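Local coordinates for glycerate dehydrogenase (Bacillus sp. 5mfcol3.1, PDB 6P2I), which probably reduces acyclic imino acids with NADPH to give amino acids such as D-arginine, as an imine reductase of the D-isomer-specific 2-hydroxyacid dehydrogenase family, at residues M166-L171 against K179-V184; G146-G151 against T187-K192. All coordinates share one frame; numbering follows the deposited sequence.

How the contacts relate
After the five-stranded N-terminal sheet and helices 99-114 and 117-125, the chain enters strand 144-148 and the glycine turn of 146-151, passes helix 152-163, and reaches strand 167-171. Contact 1 closes a short loop here: a seven-residue connection without helix or strand returns the chain to lay 179-184 parallel to 166-171 at the margin of the Rossmann-type sheet. Helix 186-192 follows directly, and its segment 187-192 returns to 146-151 in contact 2, closing a wider loop that encloses the first; the two do not cross. The sheet itself joins them, with Ile-169 O and Leu-147 N probably hydrogen-bonded at 2.9 Å. Together they tie the sheet edge, the dinucleotide-binding turn and one covering helix.

Contact 1: residues M166-L171 against K179-V184; sequences MKVIGL and KGIQQV
Gln-182 N donates to Val-168 O at 3.1 Å, the first bond of a short parallel ladder that adds strand 182-183 as the outermost strand of the Rossmann-type sheet, beside strand 167-171. Gly-170 uses both of its backbone polar atoms: its N donates to Gln-182 O at 3.0 Å, and its O receives Val-184 N almost head-on, with a C=O...N angle of 166°. Ile-169 and Gly-170 pair with Gln-182 and Gln-183; the CA-H of Ile-169 leans on Gln-182 O and that of Gln-183 on Gly-170 O.

Packing is tight on the face of Ile-181. Ile-181 CG2, held opposite the backbone N by chi1 (-62° for CG1), lies against the bare backbone of Gly-170, 3.6 Å from Gly-170 N, where a side-chain carbon on the glycine would clash with it. Ile-181 CG1 meets Val-168 CG1 at 3.9 Å, and helix 152-163 closes over both through Ala-158 and Ala-161. On the face of Ile-169, Leu-171 CB lies 3.3 Å from Val-184 O and Val-184 CG2 is 4.2 Å from Ile-169 CD1; Leu-171 and Val-184 both rest on Leu-189, and Leu-171 also reaches the bound NADP.

The loose, solvent side is the Gln-182 side chain and the Gly-180 end. Ile-169 CG2 and Gln-182 CB lie 4.0 Å apart, and beyond them the Gln-182 chain bends at chi2 (95°) and leads its amide away. Gln-183, on the other face, has its amide held by Val-178 N and Arg-176 O. At the open start of the ladder a water donates to Val-168 O at 2.8 Å and, weakly, to Gly-180 O.

Contact 2: residues G146-G151 against T187-K192; sequences GLIGIG and TELMKK. With NAP (NADP nicotinamide-adenine-dinucleotide phosphate), chain C.
Gly-146 and Leu-189 bring their backbones closest as strand 146-148 and helix 187-192 pass at 8.8 Å between axes, their directions 142° apart. No hydrogen bond joins the two segments, and Leu-189 makes three of the four residue contacts. Its CG, anti to the backbone N (chi1 -169°), is thereby set over the strand, 3.9 Å from Gly-146 CA, a spot where any side chain on the glycine would collide. From there the branches divide: CD1 lies by the Leu-147 peptide, 3.8 Å from Leu-147 O, whereas CD2 meets Ile-148 CG1 at 3.9 Å. An alanine at Leu-189 is likely to leave a gap over Gly-146 and deprive Ile-148 CG1 of its partner on the helix. Met-190 SD makes a looser approach to Ile-148 CD1.

Strand 144-148, the glycine turn and helix 152-163 form the strand-turn-helix of a Rossmann fold, and Gly-149 and Gly-151 are consistent with its GxGxxG pattern; helix 186-192 packs beside that strand. The turn faces NADP: Ile-150 N donates to O3B of the adenosine ribose at 3.0 Å, and Gly-149 CA passes 3.6 Å from O4B of the same ring. Gly-151 is the N-cap of helix 152-163; a side chain there would run into NADP O5B.

Contact 1: residues M166-L171 against K179-V184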
ATOM      1  N   MET A 166     -11.245  -1.621  -9.823  1.00 31.48           N
ATOM      2  CA  MET A 166     -10.294  -1.564 -10.924  1.00 27.16           C
ATOM      3  C   MET A 166     -10.801  -2.443 -12.060  1.00 28.94           C
ATOM      4  O   MET A 166     -11.644  -3.317 -11.855  1.00 29.65           O
ATOM      5  CB  MET A 166      -8.905  -2.040 -10.479  1.00 27.16           C
ATOM      6  CG  MET A 166      -8.366  -1.237  -9.320  1.00 27.09           C
ATOM      7  SD  MET A 166      -6.839  -1.844  -8.673  1.00 31.79           S
ATOM      8  CE  MET A 166      -5.733  -1.381  -9.988  1.00 21.56           C
ATOM      9  N   LYS A 167     -10.295  -2.193 -13.266  1.00 23.08           N
ATOM     10  CA  LYS A 167     -10.522  -3.093 -14.393  1.00 22.17           C
ATOM     11  C   LYS A 167      -9.408  -4.124 -14.381  1.00 23.73           C
ATOM     12  O   LYS A 167      -8.230  -3.757 -14.368  1.00 26.30           O
ATOM     13  CB  LYS A 167     -10.536  -2.340 -15.720  1.00 23.69           C
ATOM     14  CG  LYS A 167     -11.034  -0.914 -15.598  1.00 46.29           C
ATOM     15  CD  LYS A 167     -11.935  -0.526 -16.756  1.00 60.97           C
ATOM     16  CE  LYS A 167     -12.590   0.827 -16.510  1.00 65.13           C
ATOM     17  NZ  LYS A 167     -13.565   1.171 -17.577  1.00 75.59           N
ATOM     18  N   VAL A 168      -9.769  -5.406 -14.341  1.00 23.52           N
ATOM     19  CA  VAL A 168      -8.783  -6.478 -14.232  1.00 22.14           C
ATOM     20  C   VAL A 168      -8.715  -7.223 -15.553  1.00 22.80           C
ATOM     21  O   VAL A 168      -9.727  -7.757 -16.025  1.00 25.52           O
ATOM     22  CB  VAL A 168      -9.118  -7.444 -13.086  1.00 22.94           C
ATOM     23  CG1 VAL A 168      -8.016  -8.493 -12.944  1.00 23.41           C
ATOM     24  CG2 VAL A 168      -9.317  -6.663 -11.785  1.00 23.07           C
ATOM     25  N   ILE A 169      -7.525  -7.263 -16.146  1.00 19.37           N
ATOM     26  CA  ILE A 169      -7.260  -8.105 -17.301  1.00 20.28           C
ATOM     27  C   ILE A 169      -6.112  -9.042 -16.935  1.00 21.04           C
ATOM     28  O   ILE A 169      -5.426  -8.861 -15.927  1.00 21.59           O
ATOM     29  CB  ILE A 169      -6.958  -7.290 -18.580  1.00 21.62           C
ATOM     30  CG1 ILE A 169      -5.612  -6.567 -18.473  1.00 20.40           C
ATOM     31  CG2 ILE A 169      -8.106  -6.304 -18.891  1.00 24.19           C
ATOM     32  CD1 ILE A 169      -5.282  -5.704 -19.682  1.00 24.39           C
ATOM     33  N   GLY A 170      -5.926 -10.079 -17.738  1.00 22.41           N
ATOM     34  CA  GLY A 170      -4.937 -11.063 -17.344  1.00 20.77           C
ATOM     35  C   GLY A 170      -4.762 -12.125 -18.401  1.00 23.45           C
ATOM     36  O   GLY A 170      -5.436 -12.131 -19.438  1.00 26.46           O
ATOM     37  N   LEU A 171      -3.828 -13.030 -18.128  1.00 22.52           N
ATOM     38  CA  LEU A 171      -3.562 -14.103 -19.068  1.00 23.61           C
ATOM     39  C   LEU A 171      -3.050 -15.312 -18.315  1.00 24.74           C
ATOM     40  O   LEU A 171      -2.425 -15.194 -17.256  1.00 24.54           O
ATOM     41  CB  LEU A 171      -2.556 -13.698 -20.156  1.00 25.81           C
ATOM     42  CG  LEU A 171      -1.101 -13.381 -19.816  1.00 31.36           C
ATOM     43  CD1 LEU A 171      -0.246 -14.626 -19.824  1.00 33.08           C
ATOM     44  CD2 LEU A 171      -0.541 -12.402 -20.828  1.00 32.39           C
ATOM     45  N   LYS A 179     -12.984 -16.427 -13.698  1.00 38.28           N
ATOM     46  CA  LYS A 179     -14.075 -15.488 -13.464  1.00 38.47           C
ATOM     47  C   LYS A 179     -13.548 -14.131 -13.011  1.00 38.50           C
ATOM     48  O   LYS A 179     -12.614 -14.042 -12.207  1.00 33.95           O
ATOM     49  CB  LYS A 179     -15.038 -16.051 -12.418  1.00 46.96           C
ATOM     50  N   GLY A 180     -14.155 -13.069 -13.545  1.00 31.82           N
ATOM     51  CA  GLY A 180     -13.834 -11.712 -13.151  1.00 30.98           C
ATOM     52  C   GLY A 180     -12.578 -11.135 -13.758  1.00 37.13           C
ATOM     53  O   GLY A 180     -12.150 -10.050 -13.343  1.00 33.09           O
ATOM     54  N   ILE A 181     -11.966 -11.823 -14.721  1.00 28.99           N
ATOM     55  CA  ILE A 181     -10.727 -11.372 -15.342  1.00 23.60           C
ATOM     56  C   ILE A 181     -10.910 -11.428 -16.853  1.00 28.38           C
ATOM     57  O   ILE A 181     -11.114 -12.512 -17.411  1.00 28.54           O
ATOM     58  CB  ILE A 181      -9.529 -12.238 -14.911  1.00 21.08           C
ATOM     59  CG1 ILE A 181      -9.312 -12.136 -13.395  1.00 22.76           C
ATOM     60  CG2 ILE A 181      -8.282 -11.822 -15.673  1.00 26.11           C
ATOM     61  CD1 ILE A 181      -8.219 -13.080 -12.850  1.00 27.29           C
ATOM     62  N   GLN A 182     -10.837 -10.274 -17.513  1.00 26.66           N
ATOM     63  CA  GLN A 182     -10.895 -10.235 -18.971  1.00 25.77           C
ATOM     64  C   GLN A 182      -9.556 -10.712 -19.518  1.00 28.80           C
ATOM     65  O   GLN A 182      -8.523 -10.075 -19.288  1.00 27.45           O
ATOM     66  CB  GLN A 182     -11.207  -8.830 -19.468  1.00 29.13           C
ATOM     67  CG  GLN A 182     -11.101  -8.691 -20.974  1.00 35.43           C
ATOM     68  CD  GLN A 182     -12.440  -8.856 -21.671  1.00 65.27           C
ATOM     69  OE1 GLN A 182     -12.980  -9.960 -21.763  1.00 73.13           O
ATOM     70  NE2 GLN A 182     -12.991  -7.749 -22.152  1.00 71.88           N
ATOM     71  N   GLN A 183      -9.555 -11.830 -20.229  1.00 24.74           N
ATOM     72  CA  GLN A 183      -8.293 -12.424 -20.633  1.00 23.60           C
ATOM     73  C   GLN A 183      -7.886 -11.955 -22.023  1.00 27.95           C
ATOM     74  O   GLN A 183      -8.712 -11.860 -22.937  1.00 30.07           O
ATOM     75  CB  GLN A 183      -8.380 -13.948 -20.540  1.00 25.66           C
ATOM     76  CG  GLN A 183      -8.439 -14.346 -19.081  1.00 27.07           C
ATOM     77  CD  GLN A 183      -8.928 -15.756 -18.818  1.00 25.87           C
ATOM     78  OE1 GLN A 183      -9.959 -15.940 -18.163  1.00 31.34           O
ATOM     79  NE2 GLN A 183      -8.182 -16.754 -19.285  1.00 25.06           N
ATOM     80  N   VAL A 184      -6.602 -11.612 -22.151  1.00 25.58           N
ATOM     81  CA  VAL A 184      -6.027 -11.002 -23.346  1.00 24.43           C
ATOM     82  C   VAL A 184      -4.675 -11.656 -23.604  1.00 27.29           C
ATOM     83  O   VAL A 184      -4.142 -12.371 -22.754  1.00 27.89           O
ATOM     84  CB  VAL A 184      -5.859  -9.478 -23.180  1.00 25.82           C
ATOM     85  CG1 VAL A 184      -7.209  -8.817 -22.893  1.00 33.03           C
ATOM     86  CG2 VAL A 184      -4.879  -9.186 -22.056  1.00 27.02           C
TER
HETATM   87  O   HOH W   1     -12.492  -7.673 -15.789  1.00 46.59           O

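Contact 2: residues G146-G151 against T187-K192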
ATOM      1  N   GLY A 146      -3.121  -5.515 -15.072  1.00 20.90           N
ATOM      2  CA  GLY A 146      -2.941  -6.676 -15.920  1.00 20.84           C
ATOM      3  C   GLY A 146      -2.131  -7.723 -15.184  1.00 22.79           C
ATOM      4  O   GLY A 146      -1.024  -7.446 -14.703  1.00 23.05           O
ATOM      5  N   LEU A 147      -2.690  -8.916 -15.061  1.00 20.51           N
ATOM      6  CA  LEU A 147      -2.106  -9.990 -14.264  1.00 19.46           C
ATOM      7  C   LEU A 147      -1.540 -11.033 -15.218  1.00 20.72           C
ATOM      8  O   LEU A 147      -2.290 -11.686 -15.950  1.00 22.56           O
ATOM      9  CB  LEU A 147      -3.158 -10.582 -13.329  1.00 18.92           C
ATOM     10  CG  LEU A 147      -3.882  -9.551 -12.447  1.00 20.33           C
ATOM     11  CD1 LEU A 147      -5.033 -10.183 -11.656  1.00 20.65           C
ATOM     12  CD2 LEU A 147      -2.889  -8.883 -11.506  1.00 22.76           C
ATOM     13  N   ILE A 148      -0.213 -11.172 -15.235  1.00 19.86           N
ATOM     14  CA  ILE A 148       0.446 -12.199 -16.034  1.00 19.60           C
ATOM     15  C   ILE A 148       0.522 -13.433 -15.139  1.00 25.63           C
ATOM     16  O   ILE A 148       1.408 -13.548 -14.285  1.00 23.91           O
ATOM     17  CB  ILE A 148       1.823 -11.749 -16.526  1.00 20.25           C
ATOM     18  CG1 ILE A 148       1.703 -10.492 -17.390  1.00 24.20           C
ATOM     19  CG2 ILE A 148       2.536 -12.888 -17.295  1.00 20.66           C
ATOM     20  CD1 ILE A 148       3.042  -9.858 -17.742  1.00 26.47           C
ATOM     21  N   GLY A 149      -0.435 -14.345 -15.315  1.00 21.77           N
ATOM     22  CA  GLY A 149      -0.642 -15.432 -14.375  1.00 22.60           C
ATOM     23  C   GLY A 149      -1.849 -15.142 -13.509  1.00 23.97           C
ATOM     24  O   GLY A 149      -1.896 -14.108 -12.832  1.00 22.38           O
ATOM     25  N   ILE A 150      -2.848 -16.025 -13.550  1.00 22.35           N
ATOM     26  CA  ILE A 150      -4.113 -15.787 -12.868  1.00 19.06           C
ATOM     27  C   ILE A 150      -4.528 -17.077 -12.173  1.00 24.65           C
ATOM     28  O   ILE A 150      -5.668 -17.544 -12.309  1.00 22.40           O
ATOM     29  CB  ILE A 150      -5.190 -15.264 -13.845  1.00 22.96           C
ATOM     30  CG1 ILE A 150      -5.211 -16.090 -15.136  1.00 22.71           C
ATOM     31  CG2 ILE A 150      -4.930 -13.806 -14.190  1.00 23.27           C
ATOM     32  CD1 ILE A 150      -6.220 -15.570 -16.160  1.00 21.42           C
ATOM     33  N   GLY A 151      -3.598 -17.649 -11.419  1.00 20.14           N
ATOM     34  CA  GLY A 151      -3.819 -18.823 -10.599  1.00 20.96           C
ATOM     35  C   GLY A 151      -4.164 -18.435  -9.176  1.00 22.15           C
ATOM     36  O   GLY A 151      -4.942 -17.502  -8.945  1.00 21.50           O
ATOM     37  N   THR A 187       0.712  -8.979 -25.503  1.00 31.01           N
ATOM     38  CA  THR A 187       0.926  -7.702 -26.173  1.00 29.38           C
ATOM     39  C   THR A 187      -0.147  -6.701 -25.769  1.00 33.23           C
ATOM     40  O   THR A 187       0.158  -5.565 -25.382  1.00 31.01           O
ATOM     41  CB  THR A 187       0.941  -7.899 -27.690  1.00 30.71           C
ATOM     42  OG1 THR A 187       2.079  -8.688 -28.057  1.00 34.39           O
ATOM     43  CG2 THR A 187       1.004  -6.562 -28.415  1.00 35.68           C
ATOM     44  N   GLU A 188      -1.417  -7.109 -25.839  1.00 33.96           N
ATOM     45  CA  GLU A 188      -2.484  -6.225 -25.382  1.00 30.38           C
ATOM     46  C   GLU A 188      -2.347  -5.920 -23.898  1.00 28.81           C
ATOM     47  O   GLU A 188      -2.564  -4.782 -23.472  1.00 30.26           O
ATOM     48  CB  GLU A 188      -3.857  -6.825 -25.668  1.00 33.03           C
ATOM     49  CG  GLU A 188      -4.972  -5.871 -25.279  1.00 44.18           C
ATOM     50  CD  GLU A 188      -6.344  -6.353 -25.676  1.00 58.03           C
ATOM     51  OE1 GLU A 188      -6.451  -7.469 -26.225  1.00 62.24           O
ATOM     52  OE2 GLU A 188      -7.319  -5.606 -25.439  1.00 58.05           O
ATOM     53  N   LEU A 189      -1.980  -6.918 -23.089  1.00 26.41           N
ATOM     54  CA  LEU A 189      -1.823  -6.650 -21.665  1.00 24.65           C
ATOM     55  C   LEU A 189      -0.785  -5.563 -21.426  1.00 27.95           C
ATOM     56  O   LEU A 189      -1.017  -4.635 -20.639  1.00 26.75           O
ATOM     57  CB  LEU A 189      -1.428  -7.922 -20.917  1.00 24.26           C
ATOM     58  CG  LEU A 189      -1.476  -7.852 -19.389  1.00 22.15           C
ATOM     59  CD1 LEU A 189      -1.850  -9.220 -18.827  1.00 27.20           C
ATOM     60  CD2 LEU A 189      -0.150  -7.345 -18.762  1.00 21.71           C
ATOM     61  N   MET A 190       0.366  -5.660 -22.098  1.00 26.49           N
ATOM     62  CA  MET A 190       1.418  -4.668 -21.906  1.00 30.13           C
ATOM     63  C   MET A 190       0.983  -3.296 -22.402  1.00 30.24           C
ATOM     64  O   MET A 190       1.361  -2.283 -21.808  1.00 29.23           O
ATOM     65  CB  MET A 190       2.706  -5.105 -22.611  1.00 31.27           C
ATOM     66  CG  MET A 190       3.268  -6.445 -22.122  1.00 28.47           C
ATOM     67  SD  MET A 190       3.684  -6.454 -20.371  1.00 30.08           S
ATOM     68  CE  MET A 190       5.165  -5.440 -20.353  1.00 31.67           C
ATOM     69  N   LYS A 191       0.182  -3.243 -23.471  1.00 27.25           N
ATOM     70  CA  LYS A 191      -0.236  -1.956 -24.020  1.00 30.38           C
ATOM     71  C   LYS A 191      -1.287  -1.283 -23.146  1.00 31.79           C
ATOM     72  O   LYS A 191      -1.276  -0.056 -22.992  1.00 29.20           O
ATOM     73  CB  LYS A 191      -0.787  -2.137 -25.433  1.00 27.55           C
ATOM     74  CG  LYS A 191       0.249  -2.376 -26.517  1.00 34.66           C
ATOM     75  CD  LYS A 191      -0.446  -2.632 -27.846  1.00 39.14           C
ATOM     76  CE  LYS A 191       0.543  -2.848 -28.976  1.00 49.46           C
ATOM     77  NZ  LYS A 191      -0.128  -3.423 -30.179  1.00 57.41           N
ATOM     78  N   LYS A 192      -2.213  -2.059 -22.581  1.00 28.10           N
ATOM     79  CA  LYS A 192      -3.409  -1.476 -21.981  1.00 28.25           C
ATOM     80  C   LYS A 192      -3.335  -1.331 -20.466  1.00 27.62           C
ATOM     81  O   LYS A 192      -4.145  -0.590 -19.898  1.00 29.12           O
ATOM     82  CB  LYS A 192      -4.645  -2.316 -22.332  1.00 30.05           C
ATOM     83  CG  LYS A 192      -4.931  -2.449 -23.828  1.00 32.77           C
ATOM     84  CD  LYS A 192      -5.271  -1.119 -24.467  1.00 51.10           C
ATOM     85  CE  LYS A 192      -6.529  -1.231 -25.324  1.00 63.10           C
ATOM     86  NZ  LYS A 192      -6.447  -2.328 -26.329  1.00 68.02           N
TER
HETATM   87  PA  NAP C 401      -0.456 -21.069  -9.841  1.00 21.62           P
HETATM   88  O1A NAP C 401       0.198 -22.310 -10.412  1.00 22.64           O
HETATM   89  O2A NAP C 401      -1.722 -21.197  -9.047  1.00 21.02           O
HETATM   90  O5B NAP C 401      -0.750 -20.075 -11.057  1.00 22.26           O
HETATM   91  C5B NAP C 401       0.193 -19.892 -12.108  1.00 22.60           C
HETATM   92  C4B NAP C 401      -0.492 -19.067 -13.192  1.00 23.10           C
HETATM   93  O4B NAP C 401       0.480 -18.798 -14.205  1.00 25.29           O
HETATM   94  C3B NAP C 401      -1.632 -19.831 -13.871  1.00 21.31           C
HETATM   95  O3B NAP C 401      -2.616 -18.887 -14.341  1.00 23.54           O
HETATM   96  C2B NAP C 401      -0.968 -20.452 -15.076  1.00 24.59           C
HETATM   97  O2B NAP C 401      -1.874 -20.716 -16.136  1.00 24.99           O
HETATM   98  C1B NAP C 401      -0.028 -19.318 -15.439  1.00 26.11           C
HETATM   99  N9A NAP C 401       1.045 -19.780 -16.334  1.00 24.92           N
HETATM  100  C8A NAP C 401       1.860 -20.837 -16.149  1.00 26.79           C
HETATM  101  N7A NAP C 401       2.708 -20.965 -17.199  1.00 25.88           N
HETATM  102  C5A NAP C 401       2.409 -19.984 -18.070  1.00 30.94           C
HETATM  103  C6A NAP C 401       2.915 -19.538 -19.383  1.00 32.67           C
HETATM  104  N6A NAP C 401       3.932 -20.196 -19.988  1.00 31.48           N
HETATM  105  N1A NAP C 401       2.329 -18.460 -19.943  1.00 30.10           N
HETATM  106  C2A NAP C 401       1.314 -17.792 -19.351  1.00 31.41           C
HETATM  107  N3A NAP C 401       0.795 -18.131 -18.156  1.00 25.00           N
HETATM  108  C4A NAP C 401       1.308 -19.207 -17.494  1.00 25.99           C
HETATM  109  O3  NAP C 401       0.722 -20.305  -9.043  1.00 20.57           O
HETATM  110  PN  NAP C 401       0.569 -19.289  -7.806  1.00 21.00           P
HETATM  111  O1N NAP C 401       0.238 -20.050  -6.546  1.00 22.24           O
HETATM  112  O2N NAP C 401      -0.330 -18.139  -8.200  1.00 20.02           O
HETATM  113  O5D NAP C 401       2.089 -18.786  -7.672  1.00 21.87           O
HETATM  114  C5D NAP C 401       2.722 -18.110  -8.764  1.00 21.60           C
HETATM  115  C4D NAP C 401       4.183 -17.830  -8.442  1.00 23.08           C
HETATM  116  O4D NAP C 401       4.255 -16.912  -7.354  1.00 23.54           O
HETATM  117  C3D NAP C 401       4.964 -19.034  -7.936  1.00 24.46           C
HETATM  118  O3D NAP C 401       5.430 -19.878  -8.999  1.00 26.25           O
HETATM  119  C2D NAP C 401       6.094 -18.378  -7.156  1.00 23.48           C
HETATM  120  O2D NAP C 401       7.250 -18.265  -7.994  1.00 25.44           O
HETATM  121  C1D NAP C 401       5.553 -16.996  -6.780  1.00 21.91           C
HETATM  122  N1N NAP C 401       5.485 -16.847  -5.321  1.00 24.53           N
HETATM  123  C2N NAP C 401       6.128 -15.824  -4.732  1.00 24.42           C
HETATM  124  C3N NAP C 401       6.103 -15.659  -3.349  1.00 22.20           C
HETATM  125  C7N NAP C 401       6.855 -14.522  -2.705  1.00 24.82           C
HETATM  126  O7N NAP C 401       7.088 -14.564  -1.505  1.00 26.71           O
HETATM  127  N7N NAP C 401       7.315 -13.509  -3.453  1.00 21.84           N
HETATM  128  C4N NAP C 401       5.393 -16.580  -2.574  1.00 25.25           C
HETATM  129  C5N NAP C 401       4.739 -17.641  -3.206  1.00 22.28           C
HETATM  130  C6N NAP C 401       4.799 -17.743  -4.591  1.00 23.32           C
HETATM  131  P2B NAP C 401      -2.733 -22.079 -16.250  1.00 26.02           P
HETATM  132  O1X NAP C 401      -1.723 -23.210 -16.164  1.00 27.02           O
HETATM  133  O2X NAP C 401      -3.667 -22.061 -15.070  1.00 30.92           O
HETATM  134  O3X NAP C 401      -3.446 -21.926 -17.567  1.00 27.96           O